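Local coordinates for flagellar motor switch protein FliG (Thermotoga maritima, PDB 3AJC) that probably forms part of the switch complex at the base of the flagellar basal body, which meets chemotaxis proteins such as CheY and helps determine the direction of rotation, at residues Arg104-Glu107 with Lys108-Asp112; Asp112-Val115 with Gln116-Glu120; Ala200-Lys203 with Ile204-Ile207. All blocks are in the same frame, centred on the assembly; numbering follows the deposited sequence.

Interaction 1 (Arg104-Glu107 with Lys108-Asp112)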
ATOM      1  N   ARG A 104      -1.693 -14.663   3.442  1.00 36.35           N
ATOM      2  CA  ARG A 104      -1.729 -14.282   4.851  1.00 39.03           C
ATOM      3  C   ARG A 104      -0.609 -14.879   5.698  1.00 38.73           C
ATOM      4  O   ARG A 104       0.065 -14.168   6.444  1.00 37.94           O
ATOM      5  CB  ARG A 104      -3.071 -14.691   5.457  1.00 43.00           C
ATOM      6  CG  ARG A 104      -3.693 -13.643   6.347  1.00 49.46           C
ATOM      7  CD  ARG A 104      -5.159 -13.557   6.019  1.00 55.01           C
ATOM      8  NE  ARG A 104      -5.322 -13.366   4.580  1.00 59.90           N
ATOM      9  CZ  ARG A 104      -6.469 -13.512   3.926  1.00 59.66           C
ATOM     10  NH1 ARG A 104      -7.572 -13.853   4.580  1.00 61.27           N
ATOM     11  NH2 ARG A 104      -6.506 -13.320   2.616  1.00 57.91           N
ATOM     12  N   THR A 105      -0.431 -16.190   5.592  1.00 37.89           N
ATOM     13  CA  THR A 105       0.587 -16.901   6.350  1.00 38.00           C
ATOM     14  C   THR A 105       1.979 -16.311   6.176  1.00 37.49           C
ATOM     15  O   THR A 105       2.612 -15.907   7.147  1.00 38.51           O
ATOM     16  CB  THR A 105       0.623 -18.383   5.953  1.00 39.63           C
ATOM     17  OG1 THR A 105      -0.663 -18.970   6.201  1.00 41.56           O
ATOM     18  CG2 THR A 105       1.689 -19.124   6.755  1.00 37.15           C
ATOM     19  N   THR A 106       2.462 -16.267   4.942  1.00 35.62           N
ATOM     20  CA  THR A 106       3.782 -15.714   4.692  1.00 34.45           C
ATOM     21  C   THR A 106       3.870 -14.263   5.191  1.00 33.03           C
ATOM     22  O   THR A 106       4.860 -13.890   5.805  1.00 34.15           O
ATOM     23  CB  THR A 106       4.137 -15.766   3.185  1.00 34.07           C
ATOM     24  OG1 THR A 106       4.119 -17.122   2.735  1.00 36.17           O
ATOM     25  CG2 THR A 106       5.510 -15.216   2.942  1.00 30.51           C
ATOM     26  N   GLU A 107       2.835 -13.461   4.935  1.00 31.28           N
ATOM     27  CA  GLU A 107       2.809 -12.058   5.351  1.00 31.03           C
ATOM     28  C   GLU A 107       2.973 -11.933   6.867  1.00 32.94           C
ATOM     29  O   GLU A 107       3.742 -11.093   7.356  1.00 27.12           O
ATOM     30  CB  GLU A 107       1.498 -11.407   4.890  1.00 30.85           C
ATOM     31  CG  GLU A 107       1.367  -9.901   5.097  1.00 32.81           C
ATOM     32  CD  GLU A 107       1.081  -9.528   6.540  1.00 36.78           C
ATOM     33  OE1 GLU A 107       0.278 -10.237   7.183  1.00 37.52           O
ATOM     34  OE2 GLU A 107       1.648  -8.526   7.026  1.00 38.75           O
ATOM     35  N   LYS A 108       2.262 -12.788   7.601  1.00 35.11           N
ATOM     36  CA  LYS A 108       2.312 -12.801   9.060  1.00 37.99           C
ATOM     37  C   LYS A 108       3.702 -13.153   9.577  1.00 38.28           C
ATOM     38  O   LYS A 108       4.166 -12.574  10.553  1.00 38.88           O
ATOM     39  CB  LYS A 108       1.311 -13.805   9.614  1.00 40.10           C
ATOM     40  CG  LYS A 108       0.166 -13.189  10.387  1.00 46.35           C
ATOM     41  CD  LYS A 108      -0.757 -12.352   9.503  1.00 50.17           C
ATOM     42  CE  LYS A 108      -2.028 -11.977  10.261  1.00 51.87           C
ATOM     43  NZ  LYS A 108      -2.936 -11.138   9.448  1.00 55.87           N
ATOM     44  N   LYS A 109       4.365 -14.101   8.926  1.00 38.00           N
ATOM     45  CA  LYS A 109       5.708 -14.500   9.343  1.00 38.12           C
ATOM     46  C   LYS A 109       6.721 -13.365   9.138  1.00 36.62           C
ATOM     47  O   LYS A 109       7.590 -13.134   9.980  1.00 35.43           O
ATOM     48  CB  LYS A 109       6.164 -15.730   8.558  1.00 40.55           C
ATOM     49  CG  LYS A 109       5.350 -16.991   8.817  1.00 47.02           C
ATOM     50  CD  LYS A 109       5.913 -18.153   8.001  1.00 49.18           C
ATOM     51  CE  LYS A 109       5.256 -19.469   8.353  1.00 50.91           C
ATOM     52  NZ  LYS A 109       5.936 -20.589   7.631  1.00 55.14           N
ATOM     53  N   ILE A 110       6.620 -12.669   8.013  1.00 34.21           N
ATOM     54  CA  ILE A 110       7.539 -11.573   7.742  1.00 32.99           C
ATOM     55  C   ILE A 110       7.304 -10.401   8.703  1.00 34.15           C
ATOM     56  O   ILE A 110       8.253  -9.758   9.168  1.00 30.62           O
ATOM     57  CB  ILE A 110       7.384 -11.060   6.295  1.00 31.19           C
ATOM     58  CG1 ILE A 110       7.838 -12.147   5.310  1.00 31.86           C
ATOM     59  CG2 ILE A 110       8.168  -9.770   6.123  1.00 29.44           C
ATOM     60  CD1 ILE A 110       7.699 -11.772   3.836  1.00 26.08           C
ATOM     61  N   MET A 111       6.032 -10.129   8.991  1.00 32.69           N
ATOM     62  CA  MET A 111       5.677  -9.031   9.874  1.00 35.13           C
ATOM     63  C   MET A 111       6.107  -9.320  11.311  1.00 36.84           C
ATOM     64  O   MET A 111       6.617  -8.432  11.992  1.00 36.24           O
ATOM     65  CB  MET A 111       4.167  -8.753   9.804  1.00 33.02           C
ATOM     66  CG  MET A 111       3.698  -7.521  10.598  1.00 33.46           C
ATOM     67  SD  MET A 111       4.612  -5.983  10.210  1.00 37.38           S
ATOM     68  CE  MET A 111       3.742  -5.346   8.694  1.00 35.21           C
ATOM     69  N   ASP A 112       5.903 -10.555  11.765  1.00 37.03           N
ATOM     70  CA  ASP A 112       6.298 -10.935  13.114  1.00 39.39           C
ATOM     71  C   ASP A 112       7.803 -10.777  13.286  1.00 39.68           C
ATOM     72  O   ASP A 112       8.266 -10.294  14.315  1.00 40.20           O
ATOM     73  CB  ASP A 112       5.901 -12.385  13.422  1.00 40.74           C
ATOM     74  CG  ASP A 112       4.417 -12.534  13.729  1.00 43.76           C
ATOM     75  OD1 ASP A 112       3.731 -11.499  13.918  1.00 43.62           O
ATOM     76  OD2 ASP A 112       3.943 -13.690  13.792  1.00 44.77           O
TER
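The first turns of helix 104-117, in the FliG fragment spanning the middle and C-terminal domains, bring Glu107 against both Lys108 and Met111. Glu107 has CG anti to its own N (chi1 -173°), and a bend at chi2 turns the carboxylate along the helix. OE1 lies 3.3 Å from Lys108 CD, touching the aliphatic part of the chain, while OE2 is 3.8 Å from Met111 CB and also near the terminal methyl CE. Lys108 bends in turn at chi2 (67°), and its NZ stops 4.0 Å from Glu107 OE1, beyond salt-bridge range. The same NZ comes 4.1 Å from CG of Arg104, whose chain runs alongside. On other faces of the turn, Thr105 CG2 meets Lys109 CE at 3.9 Å and Thr106 CG2 meets Ile110 CD1 at 4.2 Å, each pair side by side and pointing the same way. The backbone underneath is regular helix, for example Lys108 N to Arg104 O at 2.8 Å. Thr106 OG1 hydrogen-bonds Asp103 OD1, just before the helix. Leu102, Met99 and Met129 cover Glu107, and Ile110 rests on helix 49-60. Glu107 is buried, and its carboxylate meets Lys108 and Met111 largely through carbon; the nearby ammonium group probably eases its negative charge at a distance, without a direct ion pair.

Interaction 2 (Asp112-Val115 with Gln116-Glu120); sequences DKLV and QENPE
Gln116 rests the root of its side chain, CB and CG, on the carbonyls of the preceding turn, where helix 104-117 comes to its end. Its CB is 3.4 Å from Lys113 O, and CG, one bond further out, lies 3.8 Å from Asp112 O. At chi2 (-63°) the chain bends, and CD with its carboxamide, OE1 and NE2, leads away from residues 112-115. The backbone N of Gln116 is shared between the same two carbonyls: it bonds Asp112 O at 3.3 Å, the donor tilted 29° from the carbonyl plane, and makes a weak bond to Lys113 O. Lys113 O also takes Glu117 N at 2.9 Å in a straighter bond. Asn118 then leaves helical geometry, and Pro119, which has no N-H to give, sets its CB 3.5 Å from Val115 O as helix 119-128 begins. The joint is therefore a short break between two helices, largely at the surface. Leu114, buried, touches Thr53 and Leu56 of helix 49-60 and Ala122 and Ile125 of helix 119-128, its side chain about 9 Å from that of Arg58, part of the EHPQR motif important for interaction with FliM. Lys113 adds a salt bridge to Glu54, also on helix 49-60.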
ATOM      1  N   ASP A 112       5.903 -10.555  11.765  1.00 37.03           N
ATOM      2  CA  ASP A 112       6.298 -10.935  13.114  1.00 39.39           C
ATOM      3  C   ASP A 112       7.803 -10.777  13.286  1.00 39.68           C
ATOM      4  O   ASP A 112       8.266 -10.294  14.315  1.00 40.20           O
ATOM      5  CB  ASP A 112       5.901 -12.385  13.422  1.00 40.74           C
ATOM      6  CG  ASP A 112       4.417 -12.534  13.729  1.00 43.76           C
ATOM      7  OD1 ASP A 112       3.731 -11.499  13.918  1.00 43.62           O
ATOM      8  OD2 ASP A 112       3.943 -13.690  13.792  1.00 44.77           O
ATOM      9  N   LYS A 113       8.570 -11.182  12.284  1.00 40.00           N
ATOM     10  CA  LYS A 113      10.010 -11.046  12.384  1.00 41.51           C
ATOM     11  C   LYS A 113      10.429  -9.575  12.393  1.00 41.46           C
ATOM     12  O   LYS A 113      11.281  -9.180  13.183  1.00 41.88           O
ATOM     13  CB  LYS A 113      10.726 -11.767  11.237  1.00 42.86           C
ATOM     14  CG  LYS A 113      12.235 -11.810  11.458  1.00 48.23           C
ATOM     15  CD  LYS A 113      13.017 -12.248  10.237  1.00 51.06           C
ATOM     16  CE  LYS A 113      14.512 -12.358  10.545  1.00 52.92           C
ATOM     17  NZ  LYS A 113      15.330 -12.591   9.311  1.00 54.57           N
ATOM     18  N   LEU A 114       9.837  -8.760  11.522  1.00 40.76           N
ATOM     19  CA  LEU A 114      10.196  -7.344  11.479  1.00 41.15           C
ATOM     20  C   LEU A 114       9.851  -6.653  12.794  1.00 41.67           C
ATOM     21  O   LEU A 114      10.552  -5.737  13.229  1.00 41.51           O
ATOM     22  CB  LEU A 114       9.480  -6.629  10.333  1.00 39.89           C
ATOM     23  CG  LEU A 114       9.845  -6.985   8.892  1.00 41.03           C
ATOM     24  CD1 LEU A 114       9.047  -6.092   7.951  1.00 42.24           C
ATOM     25  CD2 LEU A 114      11.337  -6.800   8.655  1.00 41.19           C
ATOM     26  N   VAL A 115       8.764  -7.091  13.416  1.00 40.86           N
ATOM     27  CA  VAL A 115       8.337  -6.524  14.677  1.00 43.43           C
ATOM     28  C   VAL A 115       9.438  -6.764  15.704  1.00 46.86           C
ATOM     29  O   VAL A 115       9.691  -5.926  16.575  1.00 47.11           O
ATOM     30  CB  VAL A 115       7.028  -7.181  15.167  1.00 42.84           C
ATOM     31  CG1 VAL A 115       6.768  -6.816  16.623  1.00 42.91           C
ATOM     32  CG2 VAL A 115       5.864  -6.725  14.302  1.00 41.18           C
ATOM     33  N   GLN A 116      10.100  -7.911  15.585  1.00 48.82           N
ATOM     34  CA  GLN A 116      11.167  -8.270  16.501  1.00 50.86           C
ATOM     35  C   GLN A 116      12.507  -7.596  16.240  1.00 50.80           C
ATOM     36  O   GLN A 116      13.161  -7.141  17.176  1.00 51.48           O
ATOM     37  CB  GLN A 116      11.348  -9.786  16.517  1.00 52.78           C
ATOM     38  CG  GLN A 116      10.399 -10.489  17.468  1.00 57.97           C
ATOM     39  CD  GLN A 116      10.619 -10.081  18.925  1.00 62.64           C
ATOM     40  OE1 GLN A 116       9.867 -10.486  19.813  1.00 64.59           O
ATOM     41  NE2 GLN A 116      11.656  -9.277  19.175  1.00 62.04           N
ATOM     42  N   GLU A 117      12.913  -7.514  14.980  1.00 50.79           N
ATOM     43  CA  GLU A 117      14.200  -6.913  14.656  1.00 53.27           C
ATOM     44  C   GLU A 117      14.210  -5.478  14.146  1.00 53.23           C
ATOM     45  O   GLU A 117      15.250  -4.822  14.173  1.00 53.51           O
ATOM     46  CB  GLU A 117      14.957  -7.811  13.674  1.00 55.50           C
ATOM     47  CG  GLU A 117      15.731  -8.935  14.368  1.00 59.64           C
ATOM     48  CD  GLU A 117      16.726  -8.407  15.405  1.00 60.75           C
ATOM     49  OE1 GLU A 117      17.623  -7.617  15.028  1.00 60.00           O
ATOM     50  OE2 GLU A 117      16.605  -8.783  16.593  1.00 60.43           O
ATOM     51  N   ASN A 118      13.063  -4.990  13.685  1.00 52.31           N
ATOM     52  CA  ASN A 118      12.952  -3.624  13.176  1.00 50.39           C
ATOM     53  C   ASN A 118      11.559  -3.099  13.519  1.00 49.83           C
ATOM     54  O   ASN A 118      10.813  -2.679  12.637  1.00 50.62           O
ATOM     55  CB  ASN A 118      13.134  -3.615  11.658  1.00 50.88           C
ATOM     56  CG  ASN A 118      14.529  -4.030  11.230  1.00 52.95           C
ATOM     57  OD1 ASN A 118      15.451  -3.209  11.196  1.00 53.99           O
ATOM     58  ND2 ASN A 118      14.696  -5.309  10.905  1.00 51.83           N
ATOM     59  N   PRO A 119      11.201  -3.094  14.812  1.00 48.82           N
ATOM     60  CA  PRO A 119       9.888  -2.628  15.274  1.00 48.83           C
ATOM     61  C   PRO A 119       9.319  -1.366  14.628  1.00 49.14           C
ATOM     62  O   PRO A 119       8.123  -1.301  14.353  1.00 48.28           O
ATOM     63  CB  PRO A 119      10.078  -2.487  16.788  1.00 48.80           C
ATOM     64  CG  PRO A 119      11.551  -2.278  16.941  1.00 49.33           C
ATOM     65  CD  PRO A 119      12.123  -3.249  15.948  1.00 48.59           C
ATOM     66  N   GLU A 120      10.166  -0.374  14.373  1.00 49.67           N
ATOM     67  CA  GLU A 120       9.707   0.874  13.772  1.00 50.64           C
ATOM     68  C   GLU A 120       9.334   0.693  12.312  1.00 49.32           C
ATOM     69  O   GLU A 120       8.244   1.083  11.886  1.00 49.53           O
ATOM     70  CB  GLU A 120      10.786   1.956  13.876  1.00 54.13           C
ATOM     71  CG  GLU A 120      10.320   3.239  14.556  1.00 59.63           C
ATOM     72  CD  GLU A 120       9.132   3.886  13.866  1.00 61.53           C
ATOM     73  OE1 GLU A 120       9.267   4.288  12.689  1.00 63.87           O
ATOM     74  OE2 GLU A 120       8.062   3.992  14.504  1.00 62.88           O
TER

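Interaction 3 (Ala200-Lys203 with Ile204-Ile207)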
ATOM      1  N   ALA A 200      -9.223   8.859  -5.634  1.00 33.28           N
ATOM      2  CA  ALA A 200     -10.170   9.345  -4.640  1.00 29.64           C
ATOM      3  C   ALA A 200      -9.976   8.494  -3.383  1.00 27.37           C
ATOM      4  O   ALA A 200      -9.833   9.026  -2.277  1.00 25.35           O
ATOM      5  CB  ALA A 200     -11.618   9.227  -5.164  1.00 27.69           C
ATOM      6  N   GLN A 201      -9.933   7.174  -3.560  1.00 26.41           N
ATOM      7  CA  GLN A 201      -9.736   6.263  -2.432  1.00 27.32           C
ATOM      8  C   GLN A 201      -8.355   6.504  -1.807  1.00 29.05           C
ATOM      9  O   GLN A 201      -8.204   6.537  -0.579  1.00 28.87           O
ATOM     10  CB  GLN A 201      -9.887   4.796  -2.883  1.00 26.62           C
ATOM     11  CG  GLN A 201     -11.314   4.425  -3.320  1.00 28.67           C
ATOM     12  CD  GLN A 201     -11.530   2.932  -3.592  1.00 31.33           C
ATOM     13  OE1 GLN A 201     -10.579   2.162  -3.771  1.00 35.78           O
ATOM     14  NE2 GLN A 201     -12.794   2.525  -3.648  1.00 31.34           N
ATOM     15  N   GLN A 202      -7.350   6.693  -2.650  1.00 30.67           N
ATOM     16  CA  GLN A 202      -6.001   6.949  -2.153  1.00 33.63           C
ATOM     17  C   GLN A 202      -5.987   8.215  -1.284  1.00 33.70           C
ATOM     18  O   GLN A 202      -5.316   8.273  -0.251  1.00 32.23           O
ATOM     19  CB  GLN A 202      -5.044   7.142  -3.327  1.00 37.21           C
ATOM     20  CG  GLN A 202      -3.641   7.434  -2.886  1.00 42.48           C
ATOM     21  CD  GLN A 202      -2.896   6.174  -2.493  1.00 47.80           C
ATOM     22  OE1 GLN A 202      -3.446   5.280  -1.837  1.00 46.32           O
ATOM     23  NE2 GLN A 202      -1.628   6.095  -2.895  1.00 52.00           N
ATOM     24  N   LYS A 203      -6.726   9.230  -1.730  1.00 31.65           N
ATOM     25  CA  LYS A 203      -6.828  10.505  -1.025  1.00 32.24           C
ATOM     26  C   LYS A 203      -7.427  10.323   0.367  1.00 30.31           C
ATOM     27  O   LYS A 203      -6.981  10.935   1.336  1.00 28.50           O
ATOM     28  CB  LYS A 203      -7.715  11.454  -1.827  1.00 38.14           C
ATOM     29  CG  LYS A 203      -7.042  12.722  -2.292  1.00 44.53           C
ATOM     30  CD  LYS A 203      -7.705  13.226  -3.564  1.00 49.30           C
ATOM     31  CE  LYS A 203      -7.189  14.595  -3.964  1.00 52.56           C
ATOM     32  NZ  LYS A 203      -7.723  15.000  -5.302  1.00 55.08           N
ATOM     33  N   ILE A 204      -8.461   9.493   0.456  1.00 28.58           N
ATOM     34  CA  ILE A 204      -9.109   9.243   1.733  1.00 27.93           C
ATOM     35  C   ILE A 204      -8.160   8.461   2.637  1.00 28.48           C
ATOM     36  O   ILE A 204      -8.076   8.717   3.839  1.00 28.22           O
ATOM     37  CB  ILE A 204     -10.409   8.450   1.545  1.00 25.18           C
ATOM     38  CG1 ILE A 204     -11.403   9.285   0.717  1.00 24.64           C
ATOM     39  CG2 ILE A 204     -10.976   8.054   2.910  1.00 20.54           C
ATOM     40  CD1 ILE A 204     -12.817   8.664   0.579  1.00 22.84           C
ATOM     41  N   ILE A 205      -7.441   7.511   2.046  1.00 30.73           N
ATOM     42  CA  ILE A 205      -6.487   6.700   2.784  1.00 30.96           C
ATOM     43  C   ILE A 205      -5.397   7.585   3.371  1.00 32.22           C
ATOM     44  O   ILE A 205      -4.981   7.390   4.509  1.00 32.65           O
ATOM     45  CB  ILE A 205      -5.840   5.636   1.873  1.00 32.32           C
ATOM     46  CG1 ILE A 205      -6.871   4.554   1.539  1.00 31.03           C
ATOM     47  CG2 ILE A 205      -4.610   5.025   2.562  1.00 34.07           C
ATOM     48  CD1 ILE A 205      -6.399   3.540   0.531  1.00 32.49           C
ATOM     49  N   ASN A 206      -4.930   8.555   2.587  1.00 33.40           N
ATOM     50  CA  ASN A 206      -3.901   9.465   3.073  1.00 34.32           C
ATOM     51  C   ASN A 206      -4.432  10.251   4.271  1.00 33.33           C
ATOM     52  O   ASN A 206      -3.706  10.487   5.237  1.00 32.16           O
ATOM     53  CB  ASN A 206      -3.446  10.413   1.956  1.00 34.22           C
ATOM     54  CG  ASN A 206      -2.725   9.684   0.838  1.00 35.69           C
ATOM     55  OD1 ASN A 206      -2.083   8.665   1.066  1.00 35.49           O
ATOM     56  ND2 ASN A 206      -2.821  10.211  -0.377  1.00 39.07           N
ATOM     57  N   ILE A 207      -5.703  10.640   4.210  1.00 33.91           N
ATOM     58  CA  ILE A 207      -6.332  11.365   5.312  1.00 35.84           C
ATOM     59  C   ILE A 207      -6.268  10.493   6.571  1.00 36.76           C
ATOM     60  O   ILE A 207      -5.945  10.966   7.654  1.00 37.97           O
ATOM     61  CB  ILE A 207      -7.822  11.696   5.002  1.00 35.53           C
ATOM     62  CG1 ILE A 207      -7.906  12.767   3.912  1.00 35.79           C
ATOM     63  CG2 ILE A 207      -8.544  12.145   6.269  1.00 31.14           C
ATOM     64  CD1 ILE A 207      -9.325  13.111   3.522  1.00 36.35           C
TER
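Asn206 lays its carboxamide over the carbonyl of Gln202, one turn back along helix 194-213 of the C-terminal domain. CG of Asn206 is 3.1 Å from Gln202 O, because the first torsion (chi1 -67°) sets CG beside its own backbone N, the very group that bonds this oxygen at 2.9 Å. ND2 is nearly as close to Gln202 O, but its angle is too poor for a hydrogen bond; it lies instead 3.8 Å from Gln202 CG, with the two amide planes 51° apart. With an alanine in place of Asn206 the backbone bond would remain, but Gln202 CG would probably lose the amide it packs on, leaving the glutamine chain freer to turn. Farther along the Gln202 chain, OE1 is 4.2 Å from Ile205 CD1. Ile205 in turn holds CG1 3.2 Å from Gln201 O, the acceptor of its own N-H, and Ile204 and Ile207 repeat that pattern, Ile207 CG1 lying 3.3 Å from Lys203 O. Further out, Gln201 is fixed by NE2, which bonds the carbonyls of Ala158 and Gly161 at and just beyond the end of helix 152-159. Ala200, Lys203 and Ile204 touch that same helix, Phe132 lies against Gln201 and Ile204, and Ile207 reaches Glu149 and Val150 in the loop before helix 152-159.

From the N terminus, the chain first builds helices of the middle domain, including helix 49-60 with Arg58, then enters helix 104-117. Interaction 1 spans its opening turns and interaction 2 its end; they share Asp112, the second beginning where the first ends, centres 11 Å apart, and the second leads through a break into helix 119-128. Both are local, so neither closes a long loop, and none of the three nests in or crosses another. Together the first two set one helix against helix 49-60 and helix 119-128. Interaction 3 comes much later, on helix 194-213 against helix 152-159, its centre about 26 Å from that of interaction 1, across the chain's centre.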